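Local coordinates for DYNE8 (Micromonospora chersina, PDB 4AMM), which forms the acyltransferase domain of an iterative enediyne polyketide synthase and probably loads acyl units for polyketide chain building in dynemicin biosynthesis, at residues 179-193 / 296-309. Numbering follows the deposited sequence.
Sequences ELAALSWAGALDADD and LPWRRPERPVASTV
E179 reaches off its helix to grip the turn at S307 and T308 with both carboxylate oxygens. OE2 accepts from S307 OG at 2.7 Å and OE1 from T308 N at 2.9 Å, each through its syn lone pair; T308 OG1 itself bonds to G174 O. With CG anti to the backbone N (chi1 -169°) and a bend at chi2, the chain brings its carboxylate to that turn. Further along the helix the packing is tight: A186 CB sits 3.5 Å from V305 CG2 and also meets P301 CB, while L183 CD2 lies against P301 CG. Where the helix ends in a Schellman motif at G187, A186 O takes E302 N almost straight on (2.7 Å), and A188 O takes R299 N. Beyond it, L189 CD2 rests over one face of the W298 indole, toward its rim. Toward solvent the contact loosens into water bridges: exposed R303 still lays CD over the buried W185 six-membered ring, 3.7 Å from its centroid, but its NE reaches W185 O through a water; a second water donates to G187 O and, weakly, to E302 OE1. The contact thus seats the helix leading out of the probable GxSxG nucleophile elbow against short edge strand 305-306 and the loop before it, in the acyltransferase domain's alpha/beta-hydrolase-like core.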
ATOM      1  N   GLU A 179       1.971   9.211   4.883  1.00 11.51           N
ATOM      2  CA  GLU A 179       1.764  10.537   4.251  1.00 10.41           C
ATOM      3  C   GLU A 179       3.115  11.207   4.097  1.00 14.01           C
ATOM      4  O   GLU A 179       3.278  12.004   3.175  1.00 14.23           O
ATOM      5  CB  GLU A 179       0.831  11.347   5.101  1.00 12.68           C
ATOM      6  CG  GLU A 179       0.352  12.649   4.354  1.00 14.67           C
ATOM      7  CD  GLU A 179      -1.125  12.885   4.490  1.00 16.55           C
ATOM      8  OE1 GLU A 179      -1.935  11.935   4.511  1.00 15.91           O
ATOM      9  OE2 GLU A 179      -1.570  14.084   4.499  1.00 15.75           O
ATOM     10  N   LEU A 180       4.071  11.007   4.962  1.00 12.43           N
ATOM     11  CA  LEU A 180       5.451  11.555   4.791  1.00 13.15           C
ATOM     12  C   LEU A 180       6.098  11.080   3.503  1.00 14.19           C
ATOM     13  O   LEU A 180       6.663  11.913   2.740  1.00 14.67           O
ATOM     14  CB  LEU A 180       6.413  11.230   5.939  1.00 14.68           C
ATOM     15  CG  LEU A 180       6.213  12.063   7.189  1.00 17.75           C
ATOM     16  CD1 LEU A 180       4.832  11.839   7.865  1.00 17.54           C
ATOM     17  CD2 LEU A 180       7.345  11.686   8.155  1.00 17.47           C
ATOM     18  N   ALA A 181       5.960   9.813   3.166  1.00 12.97           N
ATOM     19  CA  ALA A 181       6.551   9.265   1.946  1.00 12.87           C
ATOM     20  C   ALA A 181       5.732   9.791   0.773  1.00 13.04           C
ATOM     21  O   ALA A 181       6.366  10.099  -0.303  1.00 14.08           O
ATOM     22  CB  ALA A 181       6.518   7.754   1.984  1.00 14.71           C
ATOM     23  N   ALA A 182       4.410   9.896   0.850  1.00 11.93           N
ATOM     24  CA  ALA A 182       3.611  10.428  -0.246  1.00 12.98           C
ATOM     25  C   ALA A 182       4.062  11.866  -0.548  1.00 13.66           C
ATOM     26  O   ALA A 182       4.167  12.229  -1.762  1.00 15.50           O
ATOM     27  CB  ALA A 182       2.110  10.341   0.042  1.00 13.48           C
ATOM     28  N   LEU A 183       4.255  12.679   0.474  1.00 13.23           N
ATOM     29  CA  LEU A 183       4.700  14.075   0.250  1.00 13.66           C
ATOM     30  C   LEU A 183       6.063  14.061  -0.367  1.00 16.03           C
ATOM     31  O   LEU A 183       6.335  14.930  -1.227  1.00 16.92           O
ATOM     32  CB  LEU A 183       4.730  14.776   1.618  1.00 14.24           C
ATOM     33  CG  LEU A 183       3.331  15.140   2.091  1.00 16.00           C
ATOM     34  CD1 LEU A 183       3.305  15.619   3.525  1.00 18.88           C
ATOM     35  CD2 LEU A 183       2.647  16.269   1.233  1.00 17.85           C
ATOM     36  N   SER A 184       6.969  13.159  -0.017  1.00 14.04           N
ATOM     37  CA  SER A 184       8.320  13.110  -0.602  1.00 14.80           C
ATOM     38  C   SER A 184       8.189  12.750  -2.079  1.00 15.10           C
ATOM     39  O   SER A 184       8.779  13.404  -2.973  1.00 17.09           O
ATOM     40  CB  SER A 184       9.258  12.149   0.132  1.00 15.50           C
ATOM     41  OG  SER A 184      10.588  12.323  -0.360  1.00 17.95           O
ATOM     42  N   TRP A 185       7.380  11.750  -2.382  1.00 16.10           N
ATOM     43  CA  TRP A 185       7.129  11.398  -3.787  1.00 15.46           C
ATOM     44  C   TRP A 185       6.596  12.570  -4.577  1.00 16.11           C
ATOM     45  O   TRP A 185       6.979  12.743  -5.781  1.00 17.16           O
ATOM     46  CB  TRP A 185       6.109  10.207  -3.828  1.00 14.31           C
ATOM     47  CG  TRP A 185       5.531   9.917  -5.236  1.00 14.69           C
ATOM     48  CD1 TRP A 185       6.129   9.181  -6.232  1.00 17.09           C
ATOM     49  CD2 TRP A 185       4.309  10.449  -5.753  1.00 14.88           C
ATOM     50  NE1 TRP A 185       5.353   9.278  -7.394  1.00 15.63           N
ATOM     51  CE2 TRP A 185       4.210   9.961  -7.101  1.00 14.04           C
ATOM     52  CE3 TRP A 185       3.248  11.200  -5.207  1.00 14.80           C
ATOM     53  CZ2 TRP A 185       3.153  10.269  -7.915  1.00 14.81           C
ATOM     54  CZ3 TRP A 185       2.141  11.452  -6.039  1.00 16.21           C
ATOM     55  CH2 TRP A 185       2.122  10.982  -7.373  1.00 16.70           C
ATOM     56  N   ALA A 186       5.748  13.388  -3.962  1.00 15.69           N
ATOM     57  CA  ALA A 186       5.086  14.542  -4.592  1.00 16.27           C
ATOM     58  C   ALA A 186       6.067  15.734  -4.652  1.00 17.86           C
ATOM     59  O   ALA A 186       5.661  16.797  -5.203  1.00 21.63           O
ATOM     60  CB  ALA A 186       3.772  14.905  -3.895  1.00 17.59           C
ATOM     61  N   GLY A 187       7.279  15.586  -4.175  1.00 18.31           N
ATOM     62  CA  GLY A 187       8.273  16.729  -4.253  1.00 19.26           C
ATOM     63  C   GLY A 187       8.188  17.745  -3.147  1.00 19.91           C
ATOM     64  O   GLY A 187       8.879  18.793  -3.220  1.00 22.34           O
ATOM     65  N   ALA A 188       7.436  17.512  -2.053  1.00 19.49           N
ATOM     66  CA  ALA A 188       7.350  18.505  -0.975  1.00 19.69           C
ATOM     67  C   ALA A 188       8.600  18.550  -0.064  1.00 18.13           C
ATOM     68  O   ALA A 188       8.890  19.567   0.613  1.00 19.04           O
ATOM     69  CB  ALA A 188       6.066  18.256  -0.167  1.00 20.10           C
ATOM     70  N   LEU A 189       9.312  17.419   0.024  1.00 18.07           N
ATOM     71  CA  LEU A 189      10.473  17.260   0.836  1.00 19.57           C
ATOM     72  C   LEU A 189      11.400  16.197   0.246  1.00 19.07           C
ATOM     73  O   LEU A 189      10.935  15.140  -0.212  1.00 19.42           O
ATOM     74  CB  LEU A 189      10.012  16.801   2.238  1.00 21.47           C
ATOM     75  CG  LEU A 189      11.018  17.048   3.332  1.00 22.29           C
ATOM     76  CD1 LEU A 189      11.326  18.561   3.521  1.00 22.47           C
ATOM     77  CD2 LEU A 189      10.500  16.495   4.647  1.00 24.08           C
ATOM     78  N   ASP A 190      12.709  16.411   0.297  1.00 20.57           N
ATOM     79  CA  ASP A 190      13.607  15.457  -0.238  1.00 20.30           C
ATOM     80  C   ASP A 190      13.748  14.200   0.601  1.00 18.89           C
ATOM     81  O   ASP A 190      13.297  14.154   1.813  1.00 18.24           O
ATOM     82  CB  ASP A 190      14.988  16.075  -0.639  1.00 22.91           C
ATOM     83  CG  ASP A 190      15.930  16.304   0.560  1.00 29.92           C
ATOM     84  OD1 ASP A 190      15.644  15.873   1.708  1.00 31.58           O
ATOM     85  OD2 ASP A 190      17.033  16.903   0.337  1.00 34.59           O
ATOM     86  N   ALA A 191      14.345  13.162   0.049  1.00 17.01           N
ATOM     87  CA  ALA A 191      14.440  11.896   0.762  1.00 18.44           C
ATOM     88  C   ALA A 191      15.199  12.016   2.075  1.00 20.70           C
ATOM     89  O   ALA A 191      14.815  11.371   3.054  1.00 18.90           O
ATOM     90  CB  ALA A 191      15.084  10.791  -0.137  1.00 21.07           C
ATOM     91  N   ASP A 192      16.317  12.755   2.134  1.00 20.01           N
ATOM     92  CA  ASP A 192      17.084  12.773   3.398  1.00 22.16           C
ATOM     93  C   ASP A 192      16.289  13.472   4.491  1.00 19.29           C
ATOM     94  O   ASP A 192      16.283  12.982   5.626  1.00 21.07           O
ATOM     95  CB  ASP A 192      18.408  13.522   3.215  1.00 23.50           C
ATOM     96  CG  ASP A 192      19.427  12.749   2.390  1.00 30.67           C
ATOM     97  OD1 ASP A 192      19.365  11.492   2.197  1.00 36.38           O
ATOM     98  OD2 ASP A 192      20.356  13.459   1.907  1.00 37.23           O
ATOM     99  N   ASP A 193      15.620  14.578   4.155  1.00 18.36           N
ATOM    100  CA  ASP A 193      14.796  15.316   5.140  1.00 18.78           C
ATOM    101  C   ASP A 193      13.615  14.443   5.575  1.00 18.43           C
ATOM    102  O   ASP A 193      13.241  14.463   6.759  1.00 17.56           O
ATOM    103  CB  ASP A 193      14.352  16.664   4.611  1.00 20.16           C
ATOM    104  CG  ASP A 193      15.513  17.641   4.466  1.00 22.47           C
ATOM    105  OD1 ASP A 193      16.601  17.425   5.042  1.00 29.18           O
ATOM    106  OD2 ASP A 193      15.201  18.667   3.828  1.00 25.54           O
ATOM    107  N   LEU A 296      12.249  22.502   8.523  1.00 24.41           N
ATOM    108  CA  LEU A 296      12.587  21.888   7.216  1.00 22.88           C
ATOM    109  C   LEU A 296      12.152  22.757   6.071  1.00 21.86           C
ATOM    110  O   LEU A 296      11.142  23.458   6.131  1.00 24.62           O
ATOM    111  CB  LEU A 296      11.878  20.487   7.043  1.00 23.51           C
ATOM    112  CG  LEU A 296      12.316  19.568   8.160  1.00 23.82           C
ATOM    113  CD1 LEU A 296      11.421  18.341   8.126  1.00 24.91           C
ATOM    114  CD2 LEU A 296      13.729  19.211   8.093  1.00 27.15           C
ATOM    115  N   PRO A 297      12.865  22.629   4.946  1.00 23.75           N
ATOM    116  CA  PRO A 297      12.599  23.474   3.764  1.00 23.19           C
ATOM    117  C   PRO A 297      11.458  22.908   2.880  1.00 24.51           C
ATOM    118  O   PRO A 297      11.660  22.555   1.701  1.00 25.43           O
ATOM    119  CB  PRO A 297      13.952  23.432   3.038  1.00 23.72           C
ATOM    120  CG  PRO A 297      14.422  21.988   3.263  1.00 24.30           C
ATOM    121  CD  PRO A 297      13.988  21.705   4.743  1.00 23.47           C
ATOM    122  N   TRP A 298      10.262  22.897   3.422  1.00 22.65           N
ATOM    123  CA  TRP A 298       9.078  22.403   2.672  1.00 21.34           C
ATOM    124  C   TRP A 298       8.793  23.080   1.369  1.00 22.94           C
ATOM    125  O   TRP A 298       8.923  24.345   1.295  1.00 23.92           O
ATOM    126  CB  TRP A 298       7.792  22.572   3.533  1.00 22.06           C
ATOM    127  CG  TRP A 298       7.828  21.712   4.783  1.00 21.15           C
ATOM    128  CD1 TRP A 298       8.192  22.100   6.051  1.00 20.76           C
ATOM    129  CD2 TRP A 298       7.472  20.335   4.869  1.00 18.69           C
ATOM    130  NE1 TRP A 298       8.131  21.043   6.917  1.00 20.11           N
ATOM    131  CE2 TRP A 298       7.696  19.944   6.215  1.00 17.87           C
ATOM    132  CE3 TRP A 298       7.064  19.387   3.924  1.00 20.22           C
ATOM    133  CZ2 TRP A 298       7.448  18.643   6.659  1.00 19.44           C
ATOM    134  CZ3 TRP A 298       6.843  18.072   4.364  1.00 19.68           C
ATOM    135  CH2 TRP A 298       7.014  17.717   5.718  1.00 20.24           C
ATOM    136  N   ARG A 299       8.440  22.316   0.337  1.00 22.76           N
ATOM    137  CA  ARG A 299       7.940  22.882  -0.931  1.00 24.73           C
ATOM    138  C   ARG A 299       6.512  22.445  -1.179  1.00 25.11           C
ATOM    139  O   ARG A 299       6.064  21.427  -0.639  1.00 23.76           O
ATOM    140  CB  ARG A 299       8.847  22.424  -2.093  1.00 26.35           C
ATOM    141  CG  ARG A 299      10.359  22.632  -1.841  1.00 29.78           C
ATOM    142  CD  ARG A 299      11.229  22.601  -3.094  1.00 37.49           C
ATOM    143  NE  ARG A 299      12.649  22.745  -2.731  1.00 45.39           N
ATOM    144  CZ  ARG A 299      13.683  22.693  -3.582  1.00 46.91           C
ATOM    145  NH1 ARG A 299      13.480  22.521  -4.892  1.00 47.77           N
ATOM    146  NH2 ARG A 299      14.928  22.831  -3.127  1.00 47.90           N
ATOM    147  N   ARG A 300       5.811  23.174  -2.022  1.00 25.13           N
ATOM    148  CA  ARG A 300       4.512  22.798  -2.455  1.00 26.14           C
ATOM    149  C   ARG A 300       4.579  21.444  -3.185  1.00 24.93           C
ATOM    150  O   ARG A 300       5.466  21.265  -4.008  1.00 24.48           O
ATOM    151  CB  ARG A 300       4.022  23.855  -3.452  1.00 28.22           C
ATOM    152  CG  ARG A 300       2.555  23.706  -3.765  1.00 34.19           C
ATOM    153  CD  ARG A 300       1.963  24.976  -4.439  1.00 44.94           C
ATOM    154  NE  ARG A 300       0.491  25.005  -4.429  1.00 52.11           N
ATOM    155  CZ  ARG A 300      -0.289  24.377  -5.315  1.00 55.49           C
ATOM    156  NH1 ARG A 300       0.261  23.652  -6.297  1.00 56.40           N
ATOM    157  NH2 ARG A 300      -1.621  24.471  -5.225  1.00 55.85           N
ATOM    158  N   PRO A 301       3.658  20.506  -2.860  1.00 24.50           N
ATOM    159  CA  PRO A 301       3.635  19.259  -3.648  1.00 24.46           C
ATOM    160  C   PRO A 301       3.335  19.505  -5.098  1.00 25.11           C
ATOM    161  O   PRO A 301       2.475  20.367  -5.411  1.00 27.06           O
ATOM    162  CB  PRO A 301       2.456  18.478  -3.049  1.00 25.71           C
ATOM    163  CG  PRO A 301       2.338  18.940  -1.658  1.00 25.35           C
ATOM    164  CD  PRO A 301       2.729  20.444  -1.715  1.00 24.62           C
ATOM    165  N   GLU A 302       4.019  18.763  -5.973  1.00 21.76           N
ATOM    166  CA  GLU A 302       3.914  18.947  -7.435  1.00 23.91           C
ATOM    167  C   GLU A 302       3.091  17.883  -8.130  1.00 22.44           C
ATOM    168  O   GLU A 302       2.849  17.925  -9.359  1.00 24.34           O
ATOM    169  CB  GLU A 302       5.324  18.964  -8.059  1.00 24.68           C
ATOM    170  CG  GLU A 302       6.312  19.831  -7.189  1.00 32.18           C
ATOM    171  CD  GLU A 302       7.710  20.105  -7.811  1.00 41.74           C
ATOM    172  OE1 GLU A 302       8.641  19.251  -7.689  1.00 43.21           O
ATOM    173  OE2 GLU A 302       7.882  21.214  -8.393  1.00 47.12           O
ATOM    174  N   ARG A 303       2.667  16.876  -7.369  1.00 20.41           N
ATOM    175  CA  ARG A 303       1.854  15.744  -7.865  1.00 18.81           C
ATOM    176  C   ARG A 303       0.671  15.571  -6.848  1.00 17.90           C
ATOM    177  O   ARG A 303       0.805  16.019  -5.679  1.00 17.71           O
ATOM    178  CB  ARG A 303       2.680  14.457  -7.941  1.00 20.22           C
ATOM    179  CG  ARG A 303       4.058  14.634  -8.574  1.00 24.05           C
ATOM    180  CD  ARG A 303       4.672  13.281  -8.774  1.00 26.77           C
ATOM    181  NE  ARG A 303       6.050  13.282  -9.235  1.00 37.58           N
ATOM    182  CZ  ARG A 303       6.606  12.311  -9.980  1.00 41.23           C
ATOM    183  NH1 ARG A 303       5.886  11.268 -10.428  1.00 37.42           N
ATOM    184  NH2 ARG A 303       7.883  12.412 -10.339  1.00 43.94           N
ATOM    185  N   PRO A 304      -0.461  14.981  -7.261  1.00 17.15           N
ATOM    186  CA  PRO A 304      -1.642  14.932  -6.388  1.00 15.30           C
ATOM    187  C   PRO A 304      -1.431  13.966  -5.198  1.00 15.60           C
ATOM    188  O   PRO A 304      -1.002  12.832  -5.390  1.00 15.54           O
ATOM    189  CB  PRO A 304      -2.740  14.403  -7.292  1.00 17.13           C
ATOM    190  CG  PRO A 304      -2.230  14.938  -8.655  1.00 16.94           C
ATOM    191  CD  PRO A 304      -0.854  14.601  -8.662  1.00 16.02           C
ATOM    192  N   VAL A 305      -1.758  14.477  -4.026  1.00 15.04           N
ATOM    193  CA  VAL A 305      -1.735  13.685  -2.767  1.00 14.52           C
ATOM    194  C   VAL A 305      -3.106  13.752  -2.122  1.00 13.96           C
ATOM    195  O   VAL A 305      -3.579  14.845  -1.845  1.00 14.97           O
ATOM    196  CB  VAL A 305      -0.676  14.222  -1.841  1.00 14.68           C
ATOM    197  CG1 VAL A 305      -0.687  13.336  -0.519  1.00 16.66           C
ATOM    198  CG2 VAL A 305       0.694  14.091  -2.431  1.00 14.72           C
ATOM    199  N   ALA A 306      -3.809  12.612  -1.945  1.00 12.61           N
ATOM    200  CA  ALA A 306      -5.078  12.570  -1.230  1.00 12.43           C
ATOM    201  C   ALA A 306      -4.715  12.366   0.247  1.00 12.94           C
ATOM    202  O   ALA A 306      -4.127  11.329   0.572  1.00 14.23           O
ATOM    203  CB  ALA A 306      -5.905  11.389  -1.745  1.00 14.78           C
ATOM    204  N   SER A 307      -4.971  13.342   1.079  1.00 12.09           N
ATOM    205  CA  SER A 307      -4.512  13.329   2.477  1.00 11.32           C
ATOM    206  C   SER A 307      -5.448  12.450   3.309  1.00 12.02           C
ATOM    207  O   SER A 307      -6.649  12.562   3.313  1.00 12.01           O
ATOM    208  CB  SER A 307      -4.584  14.729   2.992  1.00 13.21           C
ATOM    209  OG  SER A 307      -4.188  14.759   4.403  1.00 13.30           O
ATOM    210  N   THR A 308      -4.786  11.626   4.126  1.00 11.42           N
ATOM    211  CA  THR A 308      -5.487  10.892   5.199  1.00 11.19           C
ATOM    212  C   THR A 308      -5.540  11.694   6.492  1.00 11.75           C
ATOM    213  O   THR A 308      -6.040  11.198   7.517  1.00 11.34           O
ATOM    214  CB  THR A 308      -4.884   9.506   5.486  1.00 11.05           C
ATOM    215  OG1 THR A 308      -3.572   9.591   6.028  1.00 12.18           O
ATOM    216  CG2 THR A 308      -4.933   8.650   4.219  1.00 12.99           C
ATOM    217  N   VAL A 309      -5.134  12.958   6.447  1.00 12.50           N
ATOM    218  CA  VAL A 309      -5.378  13.873   7.599  1.00 12.57           C
ATOM    219  C   VAL A 309      -6.658  14.657   7.359  1.00 12.61           C
ATOM    220  O   VAL A 309      -7.534  14.756   8.164  1.00 14.39           O
ATOM    221  CB  VAL A 309      -4.206  14.854   7.805  1.00 11.96           C
ATOM    222  CG1 VAL A 309      -4.436  15.684   9.073  1.00 12.54           C
ATOM    223  CG2 VAL A 309      -2.905  14.110   7.926  1.00 13.61           C
TER
HETATM  224  O   HOH W   1       7.799  14.948  -7.576  1.00 37.94           O
HETATM  225  O   HOH W   2       9.595  20.015  -5.409  1.00 34.85           O